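Local structure of hydrolase (Thermus thermophilus, 1UFO) at residues Leu27-Gly32 with His39-Leu44; Pro45-Arg50 with Gly131-Ile136; Glu79-Val84 with Phe140-Pro145. The protein probably acts as a hydrolase, having the alpha/beta hydrolase fold, although its natural substrate is not established. One frame throughout, in Å; residues are numbered along the deposited sequence.

How the interactions relate
Interactions 1 and 2 lie on one side of the chain's centre, their own centres about 8 Å apart, and pack into a continuous apolar layer on the same sheet: Leu-27 CD2 meets Tyr-47 CD1 at 3.6 Å, and Leu-44 CD2 meets Phe-135 CZ at 4.1 Å. Interaction 3 stands apart, its centre about 21 Å from that of interaction 1 and about 25 Å from that of interaction 2, on the opposite side of the chain's centre from the latter. Toward the probable Ser-113, His-217 and Asp-183 triad, Leu-30 of interaction 1 touches the likely nucleophile elbow, and Phe-135 of interaction 2 lies near the triad without touching it.

Interaction 1 of 3, residues Leu27-Gly32 with His39-Leu44; sequences LLALHG and HILALL
Ile-40 and Ala-29 form the tight part of this contact, where one turn of helix 37-42 lies against strand 25-30. Ile-40 sets CG1 anti to its own backbone N (chi1 -175°), which carries that branch over the strand to 3.9 Å from Ala-29 CB. Its branch point packs against the chain beyond the strand, Ile-40 CB lying 3.7 Å from His-31 CB. The small Ala-29 methyl serves three partners at once: besides Ile-40, Leu-41 CD2 reaches it at 3.8 Å and Leu-44 CD1 at 4.1 Å. Farther along, Leu-27 and Leu-44 meet tip to tip, Leu-27 CD2 being 4.0 Å from Leu-44 CD1.

The outer side of the turn is looser. Ala-42 is exposed and makes no contact with the strand, and exposed His-39 has Leu-43 CD1 against one face of its ring rather than anything from the strand. Of the His-31 side chain CB makes the contact, against Ile-40 CB and CG2; the imidazole leads away from the helix, where ND1 donates to Gly-32 O (2.8 Å, N-H...O 157°), the acceptor lying in the ring plane. On the far side of the ring NE2 receives the backbone N-H of Ala-59, so both nitrogens hold the ring's rotation. A His-Gly pair just after this strand is consistent with the HG motif that begins the oxyanion-hole loop in many alpha/beta hydrolases.

No hydrogen bond spans the two segments. The first half of the beta-alpha-beta unit therefore closes by apolar packing, while the polar ends of His-31 are satisfied outside the interface.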
loop_
_atom_site.group_PDB
_atom_site.type_symbol
_atom_site.label_atom_id
_atom_site.label_comp_id
_atom_site.label_asym_id
_atom_site.label_seq_id
_atom_site.Cartn_x
_atom_site.Cartn_y
_atom_site.Cartn_z
ATOM N N LEU A 27 -7.475 -7.491 16.473
ATOM C CA LEU A 27 -7.726 -6.283 15.665
ATOM C C LEU A 27 -9.071 -5.764 16.150
ATOM O O LEU A 27 -10.102 -6.409 15.970
ATOM C CB LEU A 27 -7.804 -6.591 14.160
ATOM C CG LEU A 27 -8.086 -5.399 13.258
ATOM C CD1 LEU A 27 -6.983 -4.312 13.475
ATOM C CD2 LEU A 27 -8.171 -5.771 11.807
ATOM N N LEU A 28 -9.066 -4.589 16.783
ATOM C CA LEU A 28 -10.321 -3.922 17.173
ATOM C C LEU A 28 -10.682 -3.025 16.013
ATOM O O LEU A 28 -9.887 -2.140 15.651
ATOM C CB LEU A 28 -10.144 -3.074 18.500
ATOM C CG LEU A 28 -11.380 -2.218 18.861
ATOM C CD1 LEU A 28 -12.643 -3.068 19.054
ATOM C CD2 LEU A 28 -11.058 -1.433 20.222
ATOM N N ALA A 29 -11.866 -3.230 15.463
ATOM C CA ALA A 29 -12.337 -2.457 14.260
ATOM C C ALA A 29 -13.468 -1.548 14.642
ATOM O O ALA A 29 -14.402 -1.976 15.309
ATOM C CB ALA A 29 -12.772 -3.433 13.143
ATOM N N LEU A 30 -13.392 -0.300 14.179
ATOM C CA LEU A 30 -14.304 0.797 14.500
ATOM C C LEU A 30 -14.951 1.259 13.224
ATOM O O LEU A 30 -14.299 1.745 12.300
ATOM C CB LEU A 30 -13.563 1.989 15.127
ATOM C CG LEU A 30 -12.695 1.530 16.318
ATOM C CD1 LEU A 30 -11.939 2.795 16.869
ATOM C CD2 LEU A 30 -13.534 0.905 17.500
ATOM N N HIS A 31 -16.276 1.030 13.154
ATOM C CA HIS A 31 -17.037 1.301 11.964
ATOM C C HIS A 31 -17.237 2.809 11.749
ATOM O O HIS A 31 -16.888 3.618 12.621
ATOM C CB HIS A 31 -18.393 0.526 12.074
ATOM C CG HIS A 31 -19.344 1.077 13.098
ATOM N ND1 HIS A 31 -20.006 2.278 12.934
ATOM C CD2 HIS A 31 -19.727 0.582 14.314
ATOM C CE1 HIS A 31 -20.804 2.480 13.984
ATOM N NE2 HIS A 31 -20.661 1.447 14.830
ATOM N N GLY A 32 -17.888 3.156 10.615
ATOM C CA GLY A 32 -18.098 4.570 10.330
ATOM C C GLY A 32 -19.519 5.042 10.558
ATOM O O GLY A 32 -20.343 4.254 11.026
ATOM N N HIS A 39 -21.042 -4.649 9.819
ATOM C CA HIS A 39 -20.594 -4.124 8.521
ATOM C C HIS A 39 -19.059 -4.005 8.469
ATOM O O HIS A 39 -18.446 -4.459 7.516
ATOM C CB HIS A 39 -21.213 -2.739 8.290
ATOM C CG HIS A 39 -20.927 -2.203 6.931
ATOM N ND1 HIS A 39 -20.439 -0.931 6.726
ATOM C CD2 HIS A 39 -21.047 -2.776 5.708
ATOM C CE1 HIS A 39 -20.287 -0.738 5.420
ATOM N NE2 HIS A 39 -20.649 -1.842 4.772
ATOM N N ILE A 40 -18.456 -3.412 9.503
ATOM C CA ILE A 40 -16.986 -3.227 9.396
ATOM C C ILE A 40 -16.245 -4.595 9.418
ATOM O O ILE A 40 -15.299 -4.785 8.635
ATOM C CB ILE A 40 -16.486 -2.238 10.510
ATOM C CG1 ILE A 40 -14.987 -1.960 10.320
ATOM C CG2 ILE A 40 -16.653 -2.836 11.895
ATOM C CD1 ILE A 40 -14.751 -1.182 9.084
ATOM N N LEU A 41 -16.705 -5.599 10.181
ATOM C CA LEU A 41 -15.982 -6.886 10.157
ATOM C C LEU A 41 -16.154 -7.577 8.772
ATOM O O LEU A 41 -15.222 -8.220 8.293
ATOM C CB LEU A 41 -16.458 -7.804 11.268
ATOM C CG LEU A 41 -16.067 -7.224 12.655
ATOM C CD1 LEU A 41 -16.307 -8.368 13.655
ATOM C CD2 LEU A 41 -14.616 -6.737 12.742
ATOM N N ALA A 42 -17.318 -7.391 8.129
ATOM C CA ALA A 42 -17.534 -8.011 6.834
ATOM C C ALA A 42 -16.628 -7.416 5.740
ATOM O O ALA A 42 -16.412 -8.076 4.746
ATOM C CB ALA A 42 -19.010 -7.821 6.406
ATOM N N LEU A 43 -16.139 -6.200 5.994
ATOM C CA LEU A 43 -15.254 -5.538 4.993
ATOM C C LEU A 43 -13.779 -5.936 5.244
ATOM O O LEU A 43 -12.884 -5.368 4.536
ATOM C CB LEU A 43 -15.444 -3.993 5.148
ATOM C CG LEU A 43 -16.842 -3.476 4.691
ATOM C CD1 LEU A 43 -17.050 -2.072 5.240
ATOM C CD2 LEU A 43 -17.004 -3.589 3.193
ATOM N N LEU A 44 -13.493 -6.830 6.176
ATOM C CA LEU A 44 -12.118 -7.278 6.424
ATOM C C LEU A 44 -11.995 -8.782 6.084
ATOM O O LEU A 44 -11.603 -9.587 6.906
ATOM C CB LEU A 44 -11.694 -7.018 7.873
ATOM C CG LEU A 44 -11.818 -5.530 8.269
ATOM C CD1 LEU A 44 -11.588 -5.316 9.741
ATOM C CD2 LEU A 44 -10.838 -4.646 7.511
#

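Interaction 2 of 3, residues Pro45-Arg50 with Gly131-Ile136; sequences PGYAER and GVLAFI
Tyr-47 and Phe-135 point their rings at each other from opposite directions, and the Tyr-47 hydroxyl arrives at the rim of the phenylalanine. Tyr-47 OH lies in the Phe-135 ring plane, 3.7 Å from Phe-135 CZ, so the oxygen meets the edge of the ring and not its pi face. The two ring planes are inclined by about 52° and do not overlap, hence no stack forms. Leu-133 comes in beside the same hydroxyl: its CD1 sits near the plane of the tyrosine ring at the edge, 3.6 Å from Tyr-47 OH and 4.1 Å from Tyr-47 CE1. Leu-133 and Phe-135, two residues apart on strand 132-135, thus present their side chains on one face of the sheet, and the end of the tyrosine abuts both, resting against Leu-133 CD1 and Phe-135 CZ.

Each of the three side chains has CG anti to its carbonyl carbon; for Tyr-47 (chi1 -80°) this projects the ring from the loop toward the strand. The other end of the ring is flanked in plane by Pro-45 O, 3.4 Å from Tyr-47 CD2. On the strand side the hydroxyl meets carbon atoms of Leu-133 and Phe-135, but the buried group is satisfied by donating to Ala-224 O of helix 221-236, a bond that would help fix the direction of its proton.

Arg-50, where the loop leads into strand 52-56, forms a salt bridge with Glu-232 and packs on Arg-50 of the second subunit. Tyr-47 and Leu-133 also touch helix 221-236, through Leu-228 and Leu-231. Such packing of a loop and the C-terminal helix on a central parallel strand belongs to the alpha/beta hydrolase fold.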
loop_
_atom_site.group_PDB
_atom_site.type_symbol
_atom_site.label_atom_id
_atom_site.label_comp_id
_atom_site.label_asym_id
_atom_site.label_seq_id
_atom_site.Cartn_x
_atom_site.Cartn_y
_atom_site.Cartn_z
ATOM N N PRO A 45 -12.315 -9.136 4.856
ATOM C CA PRO A 45 -12.207 -10.556 4.483
ATOM C C PRO A 45 -10.763 -11.069 4.598
ATOM O O PRO A 45 -9.799 -10.358 4.318
ATOM C CB PRO A 45 -12.735 -10.556 3.035
ATOM C CG PRO A 45 -12.208 -9.253 2.483
ATOM C CD PRO A 45 -12.574 -8.298 3.663
ATOM N N GLY A 46 -10.631 -12.338 5.019
ATOM C CA GLY A 46 -9.347 -12.975 5.154
ATOM C C GLY A 46 -8.509 -12.699 6.403
ATOM O O GLY A 46 -7.505 -13.361 6.633
ATOM N N TYR A 47 -8.930 -11.733 7.197
ATOM C CA TYR A 47 -8.148 -11.342 8.345
ATOM C C TYR A 47 -8.222 -12.428 9.438
ATOM O O TYR A 47 -7.175 -12.823 9.922
ATOM C CB TYR A 47 -8.648 -10.007 8.909
ATOM C CG TYR A 47 -8.182 -8.756 8.187
ATOM C CD1 TYR A 47 -7.600 -7.756 8.918
ATOM C CD2 TYR A 47 -8.382 -8.575 6.827
ATOM C CE1 TYR A 47 -7.170 -6.515 8.309
ATOM C CE2 TYR A 47 -8.006 -7.362 6.192
ATOM C CZ TYR A 47 -7.403 -6.360 6.976
ATOM O OH TYR A 47 -7.033 -5.178 6.385
ATOM N N ALA A 48 -9.432 -12.902 9.711
ATOM C CA ALA A 48 -9.556 -13.951 10.738
ATOM C C ALA A 48 -8.883 -15.217 10.264
ATOM O O ALA A 48 -8.157 -15.902 11.046
ATOM C CB ALA A 48 -11.008 -14.132 11.086
ATOM N N GLU A 49 -9.035 -15.506 8.964
ATOM C CA GLU A 49 -8.387 -16.719 8.419
ATOM C C GLU A 49 -6.872 -16.719 8.502
ATOM O O GLU A 49 -6.198 -17.777 8.480
ATOM C CB GLU A 49 -8.863 -16.899 6.959
ATOM C CG GLU A 49 -10.308 -17.111 6.826
ATOM C CD GLU A 49 -11.189 -15.866 6.903
ATOM O OE1 GLU A 49 -10.692 -14.743 7.087
ATOM O OE2 GLU A 49 -12.410 -16.018 6.785
ATOM N N ARG A 50 -6.261 -15.535 8.622
ATOM C CA ARG A 50 -4.835 -15.353 8.716
ATOM C C ARG A 50 -4.417 -15.353 10.195
ATOM O O ARG A 50 -3.231 -15.296 10.525
ATOM C CB ARG A 50 -4.516 -14.019 8.040
ATOM C CG ARG A 50 -3.163 -13.716 7.631
ATOM C CD ARG A 50 -2.781 -14.587 6.422
ATOM N NE ARG A 50 -3.288 -14.171 5.118
ATOM C CZ ARG A 50 -2.678 -13.338 4.255
ATOM N NH1 ARG A 50 -1.506 -12.751 4.529
ATOM N NH2 ARG A 50 -3.189 -13.191 3.030
ATOM N N GLY A 131 -0.213 -1.144 15.864
ATOM C CA GLY A 131 -0.283 -0.549 14.526
ATOM C C GLY A 131 -1.725 -0.177 14.302
ATOM O O GLY A 131 -2.628 -0.668 15.000
ATOM N N VAL A 132 -1.952 0.733 13.353
ATOM C CA VAL A 132 -3.326 1.208 13.104
ATOM C C VAL A 132 -3.575 1.297 11.611
ATOM O O VAL A 132 -2.672 1.765 10.876
ATOM C CB VAL A 132 -3.449 2.673 13.649
ATOM C CG1 VAL A 132 -4.834 3.263 13.278
ATOM C CG2 VAL A 132 -3.335 2.664 15.217
ATOM N N LEU A 133 -4.767 0.818 11.178
ATOM C CA LEU A 133 -5.199 0.990 9.777
ATOM C C LEU A 133 -6.307 2.042 9.810
ATOM O O LEU A 133 -7.293 1.922 10.523
ATOM C CB LEU A 133 -5.806 -0.312 9.192
ATOM C CG LEU A 133 -4.863 -1.522 9.294
ATOM C CD1 LEU A 133 -5.617 -2.724 8.671
ATOM C CD2 LEU A 133 -3.592 -1.300 8.439
ATOM N N ALA A 134 -6.136 3.122 9.028
ATOM C CA ALA A 134 -7.135 4.176 8.949
ATOM C C ALA A 134 -7.651 4.136 7.508
ATOM O O ALA A 134 -7.008 4.607 6.558
ATOM C CB ALA A 134 -6.446 5.562 9.263
ATOM N N PHE A 135 -8.856 3.538 7.368
ATOM C CA PHE A 135 -9.445 3.402 6.065
ATOM C C PHE A 135 -10.394 4.571 5.779
ATOM O O PHE A 135 -11.131 4.982 6.652
ATOM C CB PHE A 135 -10.320 2.164 6.011
ATOM C CG PHE A 135 -9.584 0.877 6.082
ATOM C CD1 PHE A 135 -9.423 0.202 7.312
ATOM C CD2 PHE A 135 -9.106 0.246 4.899
ATOM C CE1 PHE A 135 -8.821 -1.049 7.365
ATOM C CE2 PHE A 135 -8.508 -0.995 4.946
ATOM C CZ PHE A 135 -8.354 -1.676 6.187
ATOM N N ILE A 136 -10.302 5.091 4.556
ATOM C CA ILE A 136 -11.203 6.145 4.043
ATOM C C ILE A 136 -11.532 7.260 5.042
ATOM O O ILE A 136 -12.671 7.675 5.210
ATOM C CB ILE A 136 -12.518 5.483 3.427
ATOM C CG1 ILE A 136 -13.420 4.849 4.520
ATOM C CG2 ILE A 136 -12.059 4.437 2.346
ATOM C CD1 ILE A 136 -14.725 4.229 3.784
#

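Interaction 3 of 3, residues Glu79-Val84 with Phe140-Pro145; sequences EEVYRV and FPMKLP
Helix 77-103 of the alpha/beta hydrolase fold is joined here to the loop that leaves strand 132-135, and Tyr-82 makes the joint with Pro-141 and Met-142, a selenomethionine. The loop backbone supplies the one hydrogen bond across the contact: Met-142 N donates to Tyr-82 OH at 2.8 Å, nearly straight at 173°. The amide nitrogen approaches obliquely to the ring.

Pro-141 lies over a face of the tyrosine, its side chain crossing at about a right angle. Its CB stands 4.0 Å from the Tyr-82 ring centroid and 29° off the normal, a CH-pi contact displaced toward the phenol end, where Pro-141 CB is 3.5 Å from Tyr-82 CZ. The opposite face of the ring is backed by Val-81 CG1 of the same helix, over its centre, so the aromatic plane is held between a valine methyl and a proline methylene.

The selenomethionine completes the grip. Its CG lies between the backbone N and the carbonyl carbon (chi1 70°), and the chain then bends at chi3, bringing CE back to the helix. There Met-142 CE rests 3.8 Å from Val-81 CG1 and 3.6 Å from Tyr-82 OH, next to the hydroxyl already engaged by the main chain. A buried polar oxygen is thus satisfied within largely apolar packing.

Around this joint, Phe-117 of helix 114-124 meets the Tyr-82 ring edge-to-face, and Val-155 and Leu-158 of helix 153-160 touch it too. The loop is tied onward by its carbonyls: Pro-141 O accepts from Arg-190 of helix 188-198, and Met-142 O from Tyr-159 of helix 153-160.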
loop_
_atom_site.group_PDB
_atom_site.type_symbol
_atom_site.label_atom_id
_atom_site.label_comp_id
_atom_site.label_asym_id
_atom_site.label_seq_id
_atom_site.Cartn_x
_atom_site.Cartn_y
_atom_site.Cartn_z
ATOM N N GLU A 79 -22.068 18.536 15.328
ATOM C CA GLU A 79 -21.940 18.408 16.767
ATOM C C GLU A 79 -22.253 16.970 17.212
ATOM O O GLU A 79 -21.532 16.379 18.023
ATOM C CB GLU A 79 -22.946 19.355 17.426
ATOM C CG GLU A 79 -22.903 19.366 18.906
ATOM C CD GLU A 79 -23.828 20.420 19.482
ATOM O OE1 GLU A 79 -23.275 21.336 20.036
ATOM O OE2 GLU A 79 -25.054 20.278 19.373
ATOM N N GLU A 80 -23.367 16.453 16.706
ATOM C CA GLU A 80 -23.789 15.109 17.104
ATOM C C GLU A 80 -22.849 14.003 16.566
ATOM O O GLU A 80 -22.567 12.981 17.263
ATOM C CB GLU A 80 -25.234 14.897 16.641
ATOM C CG GLU A 80 -26.141 15.734 17.581
ATOM C CD GLU A 80 -27.633 15.670 17.241
ATOM O OE1 GLU A 80 -28.349 16.569 17.777
ATOM O OE2 GLU A 80 -28.069 14.773 16.479
ATOM N N VAL A 81 -22.305 14.231 15.381
ATOM C CA VAL A 81 -21.382 13.238 14.796
ATOM C C VAL A 81 -20.136 13.172 15.677
ATOM O O VAL A 81 -19.680 12.060 16.040
ATOM C CB VAL A 81 -21.000 13.662 13.354
ATOM C CG1 VAL A 81 -19.735 12.886 12.878
ATOM C CG2 VAL A 81 -22.135 13.352 12.412
ATOM N N TYR A 82 -19.572 14.312 16.085
ATOM C CA TYR A 82 -18.350 14.191 16.886
ATOM C C TYR A 82 -18.566 13.836 18.347
ATOM O O TYR A 82 -17.637 13.342 19.030
ATOM C CB TYR A 82 -17.453 15.413 16.706
ATOM C CG TYR A 82 -16.860 15.396 15.317
ATOM C CD1 TYR A 82 -17.286 16.279 14.335
ATOM C CD2 TYR A 82 -15.949 14.411 14.959
ATOM C CE1 TYR A 82 -16.819 16.191 13.039
ATOM C CE2 TYR A 82 -15.485 14.272 13.620
ATOM C CZ TYR A 82 -15.935 15.172 12.665
ATOM O OH TYR A 82 -15.609 14.898 11.353
ATOM N N ARG A 83 -19.797 14.033 18.842
ATOM C CA ARG A 83 -20.094 13.524 20.194
ATOM C C ARG A 83 -20.164 11.971 20.097
ATOM O O ARG A 83 -19.654 11.254 20.994
ATOM C CB ARG A 83 -21.405 14.165 20.669
ATOM C CG ARG A 83 -21.952 13.533 21.964
ATOM C CD ARG A 83 -20.870 13.375 23.076
ATOM N NE ARG A 83 -20.177 14.628 23.408
ATOM C CZ ARG A 83 -19.099 14.718 24.183
ATOM N NH1 ARG A 83 -18.532 15.898 24.444
ATOM N NH2 ARG A 83 -18.539 13.626 24.745
ATOM N N VAL A 84 -20.773 11.436 19.038
ATOM C CA VAL A 84 -20.707 9.935 18.813
ATOM C C VAL A 84 -19.193 9.529 18.764
ATOM O O VAL A 84 -18.812 8.552 19.437
ATOM C CB VAL A 84 -21.297 9.538 17.472
ATOM C CG1 VAL A 84 -20.947 8.012 17.132
ATOM C CG2 VAL A 84 -22.870 9.655 17.506
ATOM N N PHE A 140 -8.318 14.924 10.879
ATOM C CA PHE A 140 -8.954 16.177 11.109
ATOM C C PHE A 140 -10.434 15.969 10.971
ATOM O O PHE A 140 -10.892 15.171 10.155
ATOM C CB PHE A 140 -8.567 17.235 10.062
ATOM C CG PHE A 140 -7.151 17.723 10.190
ATOM C CD1 PHE A 140 -6.060 17.019 9.638
ATOM C CD2 PHE A 140 -6.902 18.881 10.908
ATOM C CE1 PHE A 140 -4.737 17.495 9.837
ATOM C CE2 PHE A 140 -5.606 19.354 11.100
ATOM C CZ PHE A 140 -4.521 18.682 10.583
ATOM N N PRO A 141 -11.234 16.735 11.755
ATOM C CA PRO A 141 -12.690 16.627 11.651
ATOM C C PRO A 141 -13.111 17.283 10.343
ATOM O O PRO A 141 -12.350 18.037 9.755
ATOM C CB PRO A 141 -13.221 17.390 12.856
ATOM C CG PRO A 141 -12.172 18.472 13.041
ATOM C CD PRO A 141 -10.821 17.718 12.774
HETATM N N MSE A 142 -14.264 16.871 9.863
HETATM C CA MSE A 142 -14.729 17.407 8.598
HETATM C C MSE A 142 -14.805 18.900 8.559
HETATM O O MSE A 142 -14.976 19.603 9.545
HETATM C CB MSE A 142 -16.110 16.819 8.254
HETATM C CG MSE A 142 -17.243 17.342 9.172
HETATM SE SE MSE A 142 -18.957 16.543 8.714
HETATM C CE MSE A 142 -18.921 15.110 9.896
ATOM N N LYS A 143 -14.674 19.416 7.353
ATOM C CA LYS A 143 -14.831 20.848 7.182
ATOM C C LYS A 143 -16.231 21.189 7.678
ATOM O O LYS A 143 -17.186 20.530 7.310
ATOM C CB LYS A 143 -14.656 21.139 5.690
ATOM C CG LYS A 143 -13.549 20.225 5.159
ATOM C CD LYS A 143 -12.836 20.691 3.887
ATOM C CE LYS A 143 -12.347 19.445 3.064
ATOM N NZ LYS A 143 -13.488 18.676 2.568
ATOM N N LEU A 144 -16.352 22.271 8.455
ATOM C CA LEU A 144 -17.631 22.661 9.041
ATOM C C LEU A 144 -18.566 23.279 8.022
ATOM O O LEU A 144 -18.302 24.371 7.546
ATOM C CB LEU A 144 -17.390 23.642 10.201
ATOM C CG LEU A 144 -18.572 23.660 11.153
ATOM C CD1 LEU A 144 -18.614 22.407 11.966
ATOM C CD2 LEU A 144 -18.444 24.897 12.106
ATOM N N PRO A 145 -19.665 22.604 7.681
ATOM C CA PRO A 145 -20.599 23.165 6.670
ATOM C C PRO A 145 -21.299 24.380 7.210
ATOM O O PRO A 145 -21.496 24.503 8.396
ATOM C CB PRO A 145 -21.599 22.053 6.429
ATOM C CG PRO A 145 -20.957 20.763 7.126
ATOM C CD PRO A 145 -20.167 21.350 8.244
#